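Local coordinates for protein glutathione S-transferase (Vibrio parahaemolyticus, PDB 7MIQ) that probably conjugates reduced glutathione to electrophilic compounds as a Gtt2-class glutathione transferase, at residues S47-V52 / I63-A68; E140-L145 / I169-A174; E151-A156 / I189-E194. All blocks are in the same frame, centred on the assembly; numbering follows the deposited sequence. Where two conformers were deposited one is given.

Contact 1 of 3, residues S47-V52 / I63-A68; sequences SVNGKV and ICESVA
The amide of N49 reaches E65 through a hydrogen bond of 2.9 Å from ND2 to OE2, linking the loop before strand 54-56 to the turn between strand 62-64 and helix 66-76 in the thioredoxin-like N-terminal domain. The carboxylate oxygen is met from above its own plane, and the N-H points only moderately well at it (134°); the amide and carboxylate planes are steeply inclined to each other. CG of N49 stands between the backbone N and the carbonyl carbon (chi1 72°), which puts OD1 within reach of K51 N. That N-H comes from above the carbonyl plane, at 3.1 Å from OD1, and closes an Asx turn that overlaps the type I turn S47-G50. C64 is the second point of attachment: N49 N donates to its SG over 3.5 Å, and V48 CB lies 3.9 Å from the same sulfur. One water, accepting from E65 N at 3.0 Å, adds weak bonds to N49 ND2 and K51 O. V48 packs on W97 and N49 on Q104, both of the second subunit, placing the loop at the dimer interface. E65 sits at the N-cap position with a positive phi, in the region of the fold that in related transferases forms the glutathione site. S47 OG comes within 3.4 Å of C64 CB.

Contact 2 of 3, residues E140-L145 / I169-A174; sequences EFLPTL and IFIGFA
Both F141 and F170 hold CG anti to the backbone N (chi1 174° and 159°), and these torsions carry their rings out from two facing helices of the all-helical C-terminal domain until they meet. The local axes of helices 127-151 and 162-177 stay 12.6 Å apart here and run closer to antiparallel than to parallel, so long side chains must span the distance. The CE2-CZ rim of F170 lies at the edge of the F141 ring, near its plane, with CD2 of F141 3.8 Å from CE2 of F170. The ring planes are inclined at 47° and the centroids are 5.8 Å apart, a geometry that is neither a stack nor a T-shaped pair. L142, with CG beside the backbone N, crosses the ends of F170 and I171 at a slant, its CD2 reaching CZ of F170 at 3.9 Å and CD1 of I171 at 3.8 Å. L145, one turn beyond F141, sends CD2 along the F170 side chain to the ring's edge, 4.0 Å from CE2. The same methyl meets CD1 of I171 tip to tip at 4.1 Å. The two leucine CD2 methyls thus share the isoleucine methyl and the far end of the phenylalanine ring. Helix 88-114 borders F141 through V100 and Q104, while I189 of helix 187-196 touches both L142 and I171. All five touching side chains are buried and no hydrogen bond crosses, so the helices are held here by dispersion and by the exclusion of water, without the directional constraint of polar bonds.

Contact 3 of 3, residues E151-A156 / I189-E194; sequences ESEYIA and IARWFE
R191 is the first residue of 189-194 to touch segment 151-156, part of the connection between helices 127-151 and 162-177 in the helical C-terminal domain of the glutathione transferase fold. Its chain starts with CG anti to the backbone N (chi1 -176°) and then bends at chi2 and chi3, bringing the guanidinium edge-on to the loop backbone. NH1 donates to E153 O at 2.8 Å with a nearly straight bond (167°), arriving in the carbonyl plane on a lone pair and lying almost flat with the guanidinium itself. NH2 adds two weak bonds, to S152 O at 3.2 Å and to E153 O at 3.4 Å. The same NH2 bonds L149 O near the end of helix 127-151, so this cation satisfies carbonyls at the close of one helix and in the loop after it. NH1 also bonds Q195 OE1, and E153 OE2 takes Q195 NE2, so Q195 links the carboxylate to the guanidinium; OE2 of E153 itself stays 5.1 Å from NH1 of R191.

W192 follows, its indole directed at the next two residues of the loop. Y154 CD1 lies at the edge of the indole, 4.1 Å from W192 CD1, the rings meeting obliquely. I155 lays CG1 over one face of the indole, displaced toward the rim, and brings CD1 to 3.6 Å from CZ2. NE1 donates to D164 OD1, the oxygen that also receives I155 N; with S161, D164 fits the S-x-x-D pattern of the N-capping box known in this family. Further along, F193 turns from the loop to the rings of F183 and Y168. The loop also braces itself, with S152 OG donating to Y154 O over 2.6 Å.

Contact 1 closes along the chain before the other two begin. It lies in the thioredoxin-like domain, on the far side of the chain's centre, its own centre 24 Å from that of contact 2 and 28 Å from that of contact 3. Contacts 2 and 3 have centres 12 Å apart and alternate in sequence: 140-145, 151-156, 169-174, 189-194. Both draw on the helical domain, and they touch where I171 meets W192 and F193, so that helices 127-151, 162-177 and 187-196 pack against one another. Contact 1 faces the second subunit, whereas no other chain of the dimer touches the segments of contacts 2 and 3.

Contact 1 of 3, residues S47-V52 / I63-A68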
ATOM      1  N   SER A  47       7.964  15.759  -6.557  1.00 40.61           N
ATOM      2  CA  SER A  47       7.442  14.422  -6.308  1.00 35.97           C
ATOM      3  C   SER A  47       7.959  13.931  -4.960  1.00 35.64           C
ATOM      4  O   SER A  47       9.166  13.728  -4.790  1.00 38.43           O
ATOM      5  CB  SER A  47       7.858  13.463  -7.425  1.00 38.39           C
ATOM      6  OG  SER A  47       7.339  12.160  -7.213  1.00 38.99           O
ATOM      7  N   VAL A  48       7.045  13.733  -4.009  1.00 34.03           N
ATOM      8  CA  VAL A  48       7.446  13.327  -2.663  1.00 32.15           C
ATOM      9  C   VAL A  48       8.237  12.027  -2.708  1.00 35.07           C
ATOM     10  O   VAL A  48       9.223  11.862  -1.980  1.00 36.05           O
ATOM     11  CB  VAL A  48       6.213  13.210  -1.749  1.00 27.83           C
ATOM     12  CG1 VAL A  48       6.563  12.442  -0.480  1.00 27.53           C
ATOM     13  CG2 VAL A  48       5.678  14.594  -1.428  1.00 32.52           C
ATOM     14  N   ASN A  49       7.820  11.082  -3.548  1.00 33.26           N
ATOM     15  CA  ASN A  49       8.544   9.824  -3.676  1.00 31.93           C
ATOM     16  C   ASN A  49       9.646   9.887  -4.728  1.00 35.84           C
ATOM     17  O   ASN A  49      10.379   8.906  -4.900  1.00 32.99           O
ATOM     18  CB  ASN A  49       7.569   8.671  -3.977  1.00 27.94           C
ATOM     19  CG  ASN A  49       7.002   8.711  -5.392  1.00 36.15           C
ATOM     20  OD1 ASN A  49       7.112   9.707  -6.104  1.00 35.20           O
ATOM     21  ND2 ASN A  49       6.376   7.610  -5.797  1.00 37.17           N
ATOM     22  N   GLY A  50       9.784  11.018  -5.420  1.00 36.03           N
ATOM     23  CA  GLY A  50      10.850  11.207  -6.382  1.00 38.12           C
ATOM     24  C   GLY A  50      10.687  10.453  -7.679  1.00 42.86           C
ATOM     25  O   GLY A  50      11.682  10.209  -8.369  1.00 33.59           O
ATOM     26  N   LYS A  51       9.461  10.082  -8.044  1.00 32.77           N
ATOM     27  CA  LYS A  51       9.239   9.229  -9.200  1.00 35.18           C
ATOM     28  C   LYS A  51       8.053   9.727 -10.014  1.00 31.13           C
ATOM     29  O   LYS A  51       7.238  10.527  -9.547  1.00 29.21           O
ATOM     30  CB  LYS A  51       9.011   7.767  -8.783  1.00 37.71           C
ATOM     31  CG  LYS A  51      10.245   7.082  -8.212  1.00 37.39           C
ATOM     32  CD  LYS A  51       9.947   5.652  -7.797  1.00 54.39           C
ATOM     33  CE  LYS A  51      11.174   4.982  -7.199  1.00 63.45           C
ATOM     34  NZ  LYS A  51      11.690   5.718  -6.012  1.00 57.99           N
ATOM     35  N   VAL A  52       7.983   9.248 -11.253  1.00 24.06           N
ATOM     36  CA  VAL A  52       6.803   9.396 -12.102  1.00 21.84           C
ATOM     37  C   VAL A  52       5.929   8.170 -11.864  1.00 22.83           C
ATOM     38  O   VAL A  52       6.452   7.108 -11.493  1.00 22.55           O
ATOM     39  CB  VAL A  52       7.181   9.538 -13.587  1.00 25.23           C
ATOM     40  CG1 VAL A  52       7.989  10.802 -13.816  1.00 31.12           C
ATOM     41  CG2 VAL A  52       7.947   8.310 -14.066  1.00 23.77           C
ATOM     42  N   ILE A  63       0.622  15.559  -6.943  1.00 15.06           N
ATOM     43  CA  ILE A  63       0.283  14.290  -6.308  1.00 14.29           C
ATOM     44  C   ILE A  63       1.111  13.206  -6.984  1.00 15.29           C
ATOM     45  O   ILE A  63       1.080  13.080  -8.212  1.00 16.84           O
ATOM     46  CB  ILE A  63      -1.222  13.975  -6.436  1.00 15.91           C
ATOM     47  CG1 ILE A  63      -2.062  15.079  -5.785  1.00 21.03           C
ATOM     48  CG2 ILE A  63      -1.546  12.613  -5.828  1.00 17.04           C
ATOM     49  CD1 ILE A  63      -3.539  15.025  -6.150  1.00 23.66           C
ATOM     50  N   CYS A  64       1.870  12.449  -6.194  1.00 15.85           N
ATOM     51  CA  CYS A  64       2.605  11.292  -6.691  1.00 18.68           C
ATOM     52  C   CYS A  64       1.980  10.021  -6.120  1.00 13.92           C
ATOM     53  O   CYS A  64       1.010  10.083  -5.359  1.00 16.27           O
ATOM     54  CB  CYS A  64       4.095  11.406  -6.350  1.00 20.30           C
ATOM     55  SG  CYS A  64       4.515  11.223  -4.600  1.00 22.83           S
ATOM     56  N   GLU A  65       2.556   8.869  -6.498  1.00 14.61           N
ATOM     57  CA  GLU A  65       2.032   7.522  -6.240  1.00 15.85           C
ATOM     58  C   GLU A  65       0.859   7.216  -7.165  1.00 16.11           C
ATOM     59  O   GLU A  65      -0.146   7.933  -7.153  1.00 12.77           O
ATOM     60  CB  GLU A  65       1.607   7.328  -4.777  1.00 15.13           C
ATOM     61  CG  GLU A  65       2.756   7.248  -3.793  1.00 16.83           C
ATOM     62  CD  GLU A  65       3.633   6.028  -4.016  1.00 24.63           C
ATOM     63  OE1 GLU A  65       3.098   4.966  -4.399  1.00 22.57           O
ATOM     64  OE2 GLU A  65       4.859   6.134  -3.810  1.00 26.91           O
ATOM     65  N   SER A  66       0.975   6.143  -7.957  0.57 15.00           N
ATOM     66  CA  SER A  66      -0.023   5.866  -8.988  0.57 15.20           C
ATOM     67  C   SER A  66      -1.425   5.722  -8.402  0.57 13.72           C
ATOM     68  O   SER A  66      -2.397   6.234  -8.973  0.57 13.72           O
ATOM     69  CB  SER A  66       0.363   4.608  -9.766  0.57 17.42           C
ATOM     70  OG  SER A  66       0.484   3.494  -8.903  0.57 17.19           O
ATOM     71  N   VAL A  67      -1.557   5.031  -7.266  1.00 14.25           N
ATOM     72  CA  VAL A  67      -2.884   4.818  -6.690  1.00 11.61           C
ATOM     73  C   VAL A  67      -3.469   6.124  -6.161  1.00 15.27           C
ATOM     74  O   VAL A  67      -4.681   6.359  -6.257  1.00 13.92           O
ATOM     75  CB  VAL A  67      -2.828   3.736  -5.596  1.00 13.26           C
ATOM     76  CG1 VAL A  67      -4.213   3.532  -4.980  1.00 15.45           C
ATOM     77  CG2 VAL A  67      -2.315   2.430  -6.177  1.00 15.19           C
ATOM     78  N   ALA A  68      -2.628   6.994  -5.596  1.00 12.83           N
ATOM     79  CA  ALA A  68      -3.121   8.282  -5.113  1.00 12.92           C
ATOM     80  C   ALA A  68      -3.582   9.165  -6.267  1.00 15.77           C
ATOM     81  O   ALA A  68      -4.578   9.894  -6.145  1.00 13.29           O
ATOM     82  CB  ALA A  68      -2.034   8.983  -4.297  1.00 14.59           C
TER
HETATM   83  O   HOH W   1       4.702   8.466  -8.517  1.00 20.57           O

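Contact 2 of 3, residues E140-L145 / I169-A174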
ATOM      1  N   GLU A 140       5.021 -18.197  -5.068  1.00 21.85           N
ATOM      2  CA  GLU A 140       4.208 -18.664  -3.949  1.00 24.58           C
ATOM      3  C   GLU A 140       2.862 -17.952  -3.886  1.00 25.33           C
ATOM      4  O   GLU A 140       1.888 -18.520  -3.378  1.00 27.33           O
ATOM      5  CB  GLU A 140       4.969 -18.480  -2.637  1.00 32.91           C
ATOM      6  CG  GLU A 140       6.166 -19.406  -2.488  1.00 45.62           C
ATOM      7  CD  GLU A 140       7.018 -19.069  -1.281  1.00 60.99           C
ATOM      8  OE1 GLU A 140       6.746 -18.039  -0.627  1.00 54.22           O
ATOM      9  OE2 GLU A 140       7.961 -19.833  -0.985  1.00 70.24           O
ATOM     10  N   PHE A 141       2.779 -16.721  -4.391  1.00 25.87           N
ATOM     11  CA  PHE A 141       1.509 -16.006  -4.350  1.00 20.57           C
ATOM     12  C   PHE A 141       0.566 -16.435  -5.470  1.00 20.38           C
ATOM     13  O   PHE A 141      -0.655 -16.341  -5.308  1.00 23.58           O
ATOM     14  CB  PHE A 141       1.749 -14.495  -4.410  1.00 21.08           C
ATOM     15  CG  PHE A 141       0.483 -13.685  -4.507  1.00 20.05           C
ATOM     16  CD1 PHE A 141      -0.475 -13.750  -3.507  1.00 21.69           C
ATOM     17  CD2 PHE A 141       0.256 -12.856  -5.593  1.00 23.08           C
ATOM     18  CE1 PHE A 141      -1.642 -13.009  -3.592  1.00 18.97           C
ATOM     19  CE2 PHE A 141      -0.908 -12.107  -5.682  1.00 21.59           C
ATOM     20  CZ  PHE A 141      -1.860 -12.186  -4.682  1.00 19.63           C
ATOM     21  N   LEU A 142       1.100 -16.911  -6.594  1.00 21.03           N
ATOM     22  CA  LEU A 142       0.247 -17.250  -7.732  1.00 23.09           C
ATOM     23  C   LEU A 142      -0.840 -18.275  -7.418  1.00 21.78           C
ATOM     24  O   LEU A 142      -1.971 -18.088  -7.899  1.00 20.87           O
ATOM     25  CB  LEU A 142       1.110 -17.732  -8.905  1.00 19.78           C
ATOM     26  CG  LEU A 142       2.003 -16.700  -9.588  1.00 19.89           C
ATOM     27  CD1 LEU A 142       2.911 -17.389 -10.594  1.00 20.96           C
ATOM     28  CD2 LEU A 142       1.167 -15.620 -10.261  1.00 17.49           C
ATOM     29  N   PRO A 143      -0.589 -19.361  -6.671  1.00 26.58           N
ATOM     30  CA  PRO A 143      -1.708 -20.252  -6.317  1.00 22.99           C
ATOM     31  C   PRO A 143      -2.805 -19.549  -5.540  1.00 20.58           C
ATOM     32  O   PRO A 143      -3.992 -19.821  -5.764  1.00 23.18           O
ATOM     33  CB  PRO A 143      -1.035 -21.348  -5.478  1.00 24.19           C
ATOM     34  CG  PRO A 143       0.379 -21.343  -5.909  1.00 25.37           C
ATOM     35  CD  PRO A 143       0.706 -19.918  -6.235  1.00 25.29           C
ATOM     36  N   THR A 144      -2.437 -18.647  -4.625  1.00 23.15           N
ATOM     37  CA  THR A 144      -3.440 -17.898  -3.874  1.00 24.47           C
ATOM     38  C   THR A 144      -4.309 -17.059  -4.802  1.00 20.36           C
ATOM     39  O   THR A 144      -5.532 -16.985  -4.625  1.00 23.61           O
ATOM     40  CB  THR A 144      -2.758 -17.009  -2.832  1.00 25.58           C
ATOM     41  OG1 THR A 144      -1.958 -17.817  -1.963  1.00 29.14           O
ATOM     42  CG2 THR A 144      -3.791 -16.254  -2.011  1.00 25.86           C
ATOM     43  N   LEU A 145      -3.694 -16.419  -5.798  1.00 18.61           N
ATOM     44  CA  LEU A 145      -4.465 -15.629  -6.753  1.00 21.45           C
ATOM     45  C   LEU A 145      -5.340 -16.518  -7.629  1.00 17.80           C
ATOM     46  O   LEU A 145      -6.491 -16.173  -7.920  1.00 17.70           O
ATOM     47  CB  LEU A 145      -3.526 -14.789  -7.616  1.00 16.39           C
ATOM     48  CG  LEU A 145      -4.194 -13.836  -8.606  1.00 17.16           C
ATOM     49  CD1 LEU A 145      -5.135 -12.884  -7.881  1.00 20.82           C
ATOM     50  CD2 LEU A 145      -3.130 -13.062  -9.390  1.00 15.12           C
ATOM     51  N   ILE A 169      -1.053  -5.669 -14.384  1.00 13.37           N
ATOM     52  CA  ILE A 169       0.347  -5.258 -14.448  1.00 15.30           C
ATOM     53  C   ILE A 169       1.240  -6.292 -13.769  1.00 17.48           C
ATOM     54  O   ILE A 169       2.324  -6.620 -14.270  1.00 14.96           O
ATOM     55  CB  ILE A 169       0.526  -3.858 -13.825  1.00 15.47           C
ATOM     56  CG1 ILE A 169      -0.232  -2.803 -14.637  1.00 12.69           C
ATOM     57  CG2 ILE A 169       2.008  -3.493 -13.721  1.00 15.54           C
ATOM     58  CD1 ILE A 169       0.259  -2.660 -16.063  1.00 14.86           C
ATOM     59  N   PHE A 170       0.796  -6.827 -12.627  1.00 19.52           N
ATOM     60  CA  PHE A 170       1.574  -7.843 -11.917  1.00 14.84           C
ATOM     61  C   PHE A 170       1.770  -9.088 -12.775  1.00 16.54           C
ATOM     62  O   PHE A 170       2.894  -9.584 -12.920  1.00 16.73           O
ATOM     63  CB  PHE A 170       0.891  -8.191 -10.587  1.00 16.26           C
ATOM     64  CG  PHE A 170       1.287  -9.535 -10.021  1.00 16.55           C
ATOM     65  CD1 PHE A 170       2.613  -9.839  -9.754  1.00 17.63           C
ATOM     66  CD2 PHE A 170       0.320 -10.492  -9.742  1.00 20.32           C
ATOM     67  CE1 PHE A 170       2.969 -11.078  -9.232  1.00 17.71           C
ATOM     68  CE2 PHE A 170       0.666 -11.728  -9.222  1.00 17.47           C
ATOM     69  CZ  PHE A 170       1.993 -12.022  -8.965  1.00 17.32           C
ATOM     70  N   ILE A 171       0.686  -9.610 -13.353  1.00 16.60           N
ATOM     71  CA  ILE A 171       0.811 -10.805 -14.184  1.00 16.48           C
ATOM     72  C   ILE A 171       1.623 -10.503 -15.441  1.00 15.85           C
ATOM     73  O   ILE A 171       2.386 -11.356 -15.913  1.00 17.91           O
ATOM     74  CB  ILE A 171      -0.584 -11.379 -14.508  1.00 16.16           C
ATOM     75  CG1 ILE A 171      -1.244 -11.943 -13.242  1.00 14.52           C
ATOM     76  CG2 ILE A 171      -0.503 -12.454 -15.592  1.00 15.53           C
ATOM     77  CD1 ILE A 171      -0.394 -12.969 -12.492  1.00 16.28           C
ATOM     78  N   GLY A 172       1.497  -9.291 -15.990  1.00 17.96           N
ATOM     79  CA  GLY A 172       2.374  -8.890 -17.080  1.00 17.06           C
ATOM     80  C   GLY A 172       3.841  -8.957 -16.699  1.00 23.89           C
ATOM     81  O   GLY A 172       4.675  -9.431 -17.478  1.00 22.74           O
ATOM     82  N   PHE A 173       4.175  -8.483 -15.496  1.00 22.53           N
ATOM     83  CA  PHE A 173       5.531  -8.634 -14.976  1.00 17.98           C
ATOM     84  C   PHE A 173       5.953 -10.097 -14.971  1.00 21.67           C
ATOM     85  O   PHE A 173       7.024 -10.452 -15.479  1.00 17.57           O
ATOM     86  CB  PHE A 173       5.618  -8.064 -13.558  1.00 20.46           C
ATOM     87  CG  PHE A 173       6.287  -6.722 -13.466  1.00 23.21           C
ATOM     88  CD1 PHE A 173       7.647  -6.595 -13.684  1.00 30.99           C
ATOM     89  CD2 PHE A 173       5.559  -5.594 -13.119  1.00 30.12           C
ATOM     90  CE1 PHE A 173       8.266  -5.364 -13.587  1.00 30.32           C
ATOM     91  CE2 PHE A 173       6.174  -4.357 -13.021  1.00 34.93           C
ATOM     92  CZ  PHE A 173       7.530  -4.245 -13.257  1.00 31.01           C
ATOM     93  N   ALA A 174       5.114 -10.962 -14.395  1.00 14.93           N
ATOM     94  CA  ALA A 174       5.490 -12.360 -14.205  1.00 17.71           C
ATOM     95  C   ALA A 174       5.731 -13.064 -15.536  1.00 17.76           C
ATOM     96  O   ALA A 174       6.717 -13.795 -15.690  1.00 20.45           O
ATOM     97  CB  ALA A 174       4.403 -13.084 -13.408  1.00 16.50           C
TER

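Contact 3 of 3, residues E151-A156 / I189-E194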
ATOM      1  N   GLU A 151     -13.151 -18.555  -7.488  1.00 28.24           N
ATOM      2  CA  GLU A 151     -14.358 -18.267  -6.729  1.00 32.53           C
ATOM      3  C   GLU A 151     -14.916 -16.870  -6.969  1.00 29.61           C
ATOM      4  O   GLU A 151     -16.055 -16.604  -6.571  1.00 26.57           O
ATOM      5  CB  GLU A 151     -14.103 -18.446  -5.223  1.00 33.88           C
ATOM      6  CG  GLU A 151     -13.208 -17.379  -4.619  1.00 38.21           C
ATOM      7  CD  GLU A 151     -13.033 -17.529  -3.121  1.00 57.42           C
ATOM      8  OE1 GLU A 151     -13.425 -18.585  -2.580  1.00 81.93           O
ATOM      9  OE2 GLU A 151     -12.506 -16.588  -2.486  1.00 32.29           O
ATOM     10  N   SER A 152     -14.160 -15.979  -7.604  1.00 22.20           N
ATOM     11  CA  SER A 152     -14.592 -14.615  -7.864  1.00 19.71           C
ATOM     12  C   SER A 152     -14.260 -14.266  -9.307  1.00 18.10           C
ATOM     13  O   SER A 152     -13.206 -14.655  -9.814  1.00 16.86           O
ATOM     14  CB  SER A 152     -13.910 -13.631  -6.894  1.00 21.40           C
ATOM     15  OG  SER A 152     -14.376 -12.303  -7.066  1.00 20.60           O
ATOM     16  N   GLU A 153     -15.163 -13.543  -9.975  1.00 18.86           N
ATOM     17  CA  GLU A 153     -14.904 -13.183 -11.366  1.00 21.70           C
ATOM     18  C   GLU A 153     -13.741 -12.204 -11.476  1.00 21.34           C
ATOM     19  O   GLU A 153     -12.953 -12.269 -12.428  1.00 18.39           O
ATOM     20  CB  GLU A 153     -16.158 -12.607 -12.019  1.00 19.86           C
ATOM     21  CG  GLU A 153     -15.988 -12.420 -13.523  1.00 20.83           C
ATOM     22  CD  GLU A 153     -17.260 -12.011 -14.230  1.00 37.08           C
ATOM     23  OE1 GLU A 153     -18.303 -11.869 -13.558  1.00 52.75           O
ATOM     24  OE2 GLU A 153     -17.211 -11.828 -15.466  1.00 35.38           O
ATOM     25  N   TYR A 154     -13.616 -11.294 -10.518  1.00 19.41           N
ATOM     26  CA  TYR A 154     -12.503 -10.362 -10.459  1.00 18.55           C
ATOM     27  C   TYR A 154     -11.798 -10.524  -9.116  1.00 18.82           C
ATOM     28  O   TYR A 154     -12.242 -11.275  -8.247  1.00 16.40           O
ATOM     29  CB  TYR A 154     -12.991  -8.928 -10.700  1.00 15.81           C
ATOM     30  CG  TYR A 154     -13.588  -8.763 -12.086  1.00 17.97           C
ATOM     31  CD1 TYR A 154     -12.772  -8.575 -13.193  1.00 16.59           C
ATOM     32  CD2 TYR A 154     -14.963  -8.832 -12.292  1.00 19.34           C
ATOM     33  CE1 TYR A 154     -13.305  -8.437 -14.465  1.00 18.58           C
ATOM     34  CE2 TYR A 154     -15.507  -8.698 -13.563  1.00 19.65           C
ATOM     35  CZ  TYR A 154     -14.670  -8.500 -14.644  1.00 25.15           C
ATOM     36  OH  TYR A 154     -15.193  -8.363 -15.910  1.00 24.91           O
ATOM     37  N   ILE A 155     -10.669  -9.833  -8.948  1.00 13.72           N
ATOM     38  CA  ILE A 155      -9.805 -10.132  -7.808  1.00 15.30           C
ATOM     39  C   ILE A 155     -10.459  -9.700  -6.499  1.00 14.91           C
ATOM     40  O   ILE A 155     -10.598 -10.499  -5.564  1.00 17.15           O
ATOM     41  CB  ILE A 155      -8.422  -9.484  -7.985  1.00 16.17           C
ATOM     42  CG1 ILE A 155      -7.710 -10.080  -9.205  1.00 14.51           C
ATOM     43  CG2 ILE A 155      -7.585  -9.701  -6.737  1.00 15.07           C
ATOM     44  CD1 ILE A 155      -6.348  -9.463  -9.478  1.00 13.04           C
ATOM     45  N   ALA A 156     -10.861  -8.432  -6.406  1.00 14.59           N
ATOM     46  CA  ALA A 156     -11.308  -7.890  -5.124  1.00 16.10           C
ATOM     47  C   ALA A 156     -12.768  -8.221  -4.840  1.00 17.75           C
ATOM     48  O   ALA A 156     -13.130  -8.501  -3.691  1.00 16.26           O
ATOM     49  CB  ALA A 156     -11.104  -6.374  -5.095  1.00 15.76           C
ATOM     50  N   ILE A 189      -6.328 -17.649 -13.297  1.00 16.39           N
ATOM     51  CA  ILE A 189      -5.627 -16.423 -13.672  1.00 15.29           C
ATOM     52  C   ILE A 189      -5.719 -16.211 -15.177  1.00 16.73           C
ATOM     53  O   ILE A 189      -5.958 -15.095 -15.651  1.00 17.09           O
ATOM     54  CB  ILE A 189      -4.164 -16.466 -13.200  1.00 18.10           C
ATOM     55  CG1 ILE A 189      -4.087 -16.665 -11.686  1.00 17.65           C
ATOM     56  CG2 ILE A 189      -3.426 -15.193 -13.627  1.00 17.15           C
ATOM     57  CD1 ILE A 189      -2.661 -16.749 -11.148  1.00 21.68           C
ATOM     58  N   ALA A 190      -5.546 -17.284 -15.950  1.00 17.20           N
ATOM     59  CA  ALA A 190      -5.598 -17.161 -17.403  1.00 16.71           C
ATOM     60  C   ALA A 190      -6.978 -16.703 -17.861  1.00 16.03           C
ATOM     61  O   ALA A 190      -7.096 -15.778 -18.673  1.00 17.75           O
ATOM     62  CB  ALA A 190      -5.215 -18.492 -18.052  1.00 16.95           C
ATOM     63  N   ARG A 191      -8.034 -17.339 -17.341  1.00 15.08           N
ATOM     64  CA  ARG A 191      -9.405 -16.922 -17.640  1.00 15.33           C
ATOM     65  C   ARG A 191      -9.606 -15.441 -17.347  1.00 15.10           C
ATOM     66  O   ARG A 191     -10.111 -14.686 -18.187  1.00 17.14           O
ATOM     67  CB  ARG A 191     -10.392 -17.762 -16.819  1.00 17.41           C
ATOM     68  CG  ARG A 191     -11.885 -17.516 -17.084  1.00 21.17           C
ATOM     69  CD  ARG A 191     -12.472 -16.315 -16.316  1.00 20.97           C
ATOM     70  NE  ARG A 191     -12.248 -16.376 -14.875  1.00 20.26           N
ATOM     71  CZ  ARG A 191     -12.421 -15.351 -14.050  1.00 20.66           C
ATOM     72  NH1 ARG A 191     -12.810 -14.166 -14.492  1.00 20.76           N
ATOM     73  NH2 ARG A 191     -12.192 -15.517 -12.748  1.00 19.36           N
ATOM     74  N   TRP A 192      -9.256 -15.024 -16.130  1.00 17.92           N
ATOM     75  CA  TRP A 192      -9.417 -13.629 -15.735  1.00 15.52           C
ATOM     76  C   TRP A 192      -8.570 -12.712 -16.609  1.00 15.45           C
ATOM     77  O   TRP A 192      -9.041 -11.660 -17.056  1.00 16.36           O
ATOM     78  CB  TRP A 192      -9.056 -13.482 -14.254  1.00 15.98           C
ATOM     79  CG  TRP A 192      -8.695 -12.089 -13.804  1.00 15.10           C
ATOM     80  CD1 TRP A 192      -9.547 -11.118 -13.360  1.00 17.19           C
ATOM     81  CD2 TRP A 192      -7.377 -11.531 -13.731  1.00 13.58           C
ATOM     82  NE1 TRP A 192      -8.841  -9.983 -13.030  1.00 17.97           N
ATOM     83  CE2 TRP A 192      -7.506 -10.213 -13.247  1.00 16.46           C
ATOM     84  CE3 TRP A 192      -6.099 -12.019 -14.030  1.00 18.57           C
ATOM     85  CZ2 TRP A 192      -6.405  -9.374 -13.063  1.00 15.98           C
ATOM     86  CZ3 TRP A 192      -5.007 -11.187 -13.842  1.00 13.63           C
ATOM     87  CH2 TRP A 192      -5.167  -9.879 -13.361  1.00 16.46           C
ATOM     88  N   PHE A 193      -7.324 -13.105 -16.883  1.00 16.25           N
ATOM     89  CA  PHE A 193      -6.453 -12.259 -17.690  1.00 15.86           C
ATOM     90  C   PHE A 193      -6.965 -12.139 -19.122  1.00 20.71           C
ATOM     91  O   PHE A 193      -6.918 -11.053 -19.711  1.00 16.60           O
ATOM     92  CB  PHE A 193      -5.027 -12.801 -17.675  1.00 19.13           C
ATOM     93  CG  PHE A 193      -4.008 -11.823 -18.193  1.00 16.33           C
ATOM     94  CD1 PHE A 193      -3.742 -11.731 -19.549  1.00 15.53           C
ATOM     95  CD2 PHE A 193      -3.327 -10.994 -17.324  1.00 16.79           C
ATOM     96  CE1 PHE A 193      -2.807 -10.829 -20.027  1.00 17.12           C
ATOM     97  CE2 PHE A 193      -2.389 -10.089 -17.797  1.00 19.53           C
ATOM     98  CZ  PHE A 193      -2.133 -10.006 -19.149  1.00 16.95           C
ATOM     99  N   GLU A 194      -7.444 -13.242 -19.702  1.00 19.93           N
ATOM    100  CA  GLU A 194      -8.058 -13.164 -21.025  1.00 19.90           C
ATOM    101  C   GLU A 194      -9.218 -12.176 -21.020  1.00 23.52           C
ATOM    102  O   GLU A 194      -9.393 -11.401 -21.967  1.00 22.85           O
ATOM    103  CB  GLU A 194      -8.528 -14.553 -21.463  1.00 18.24           C
ATOM    104  CG  GLU A 194      -9.295 -14.585 -22.783  1.00 21.81           C
ATOM    105  CD  GLU A 194      -8.400 -14.839 -23.987  1.00 28.56           C
ATOM    106  OE1 GLU A 194      -7.180 -15.046 -23.798  1.00 27.02           O
ATOM    107  OE2 GLU A 194      -8.918 -14.834 -25.125  1.00 27.88           O
TER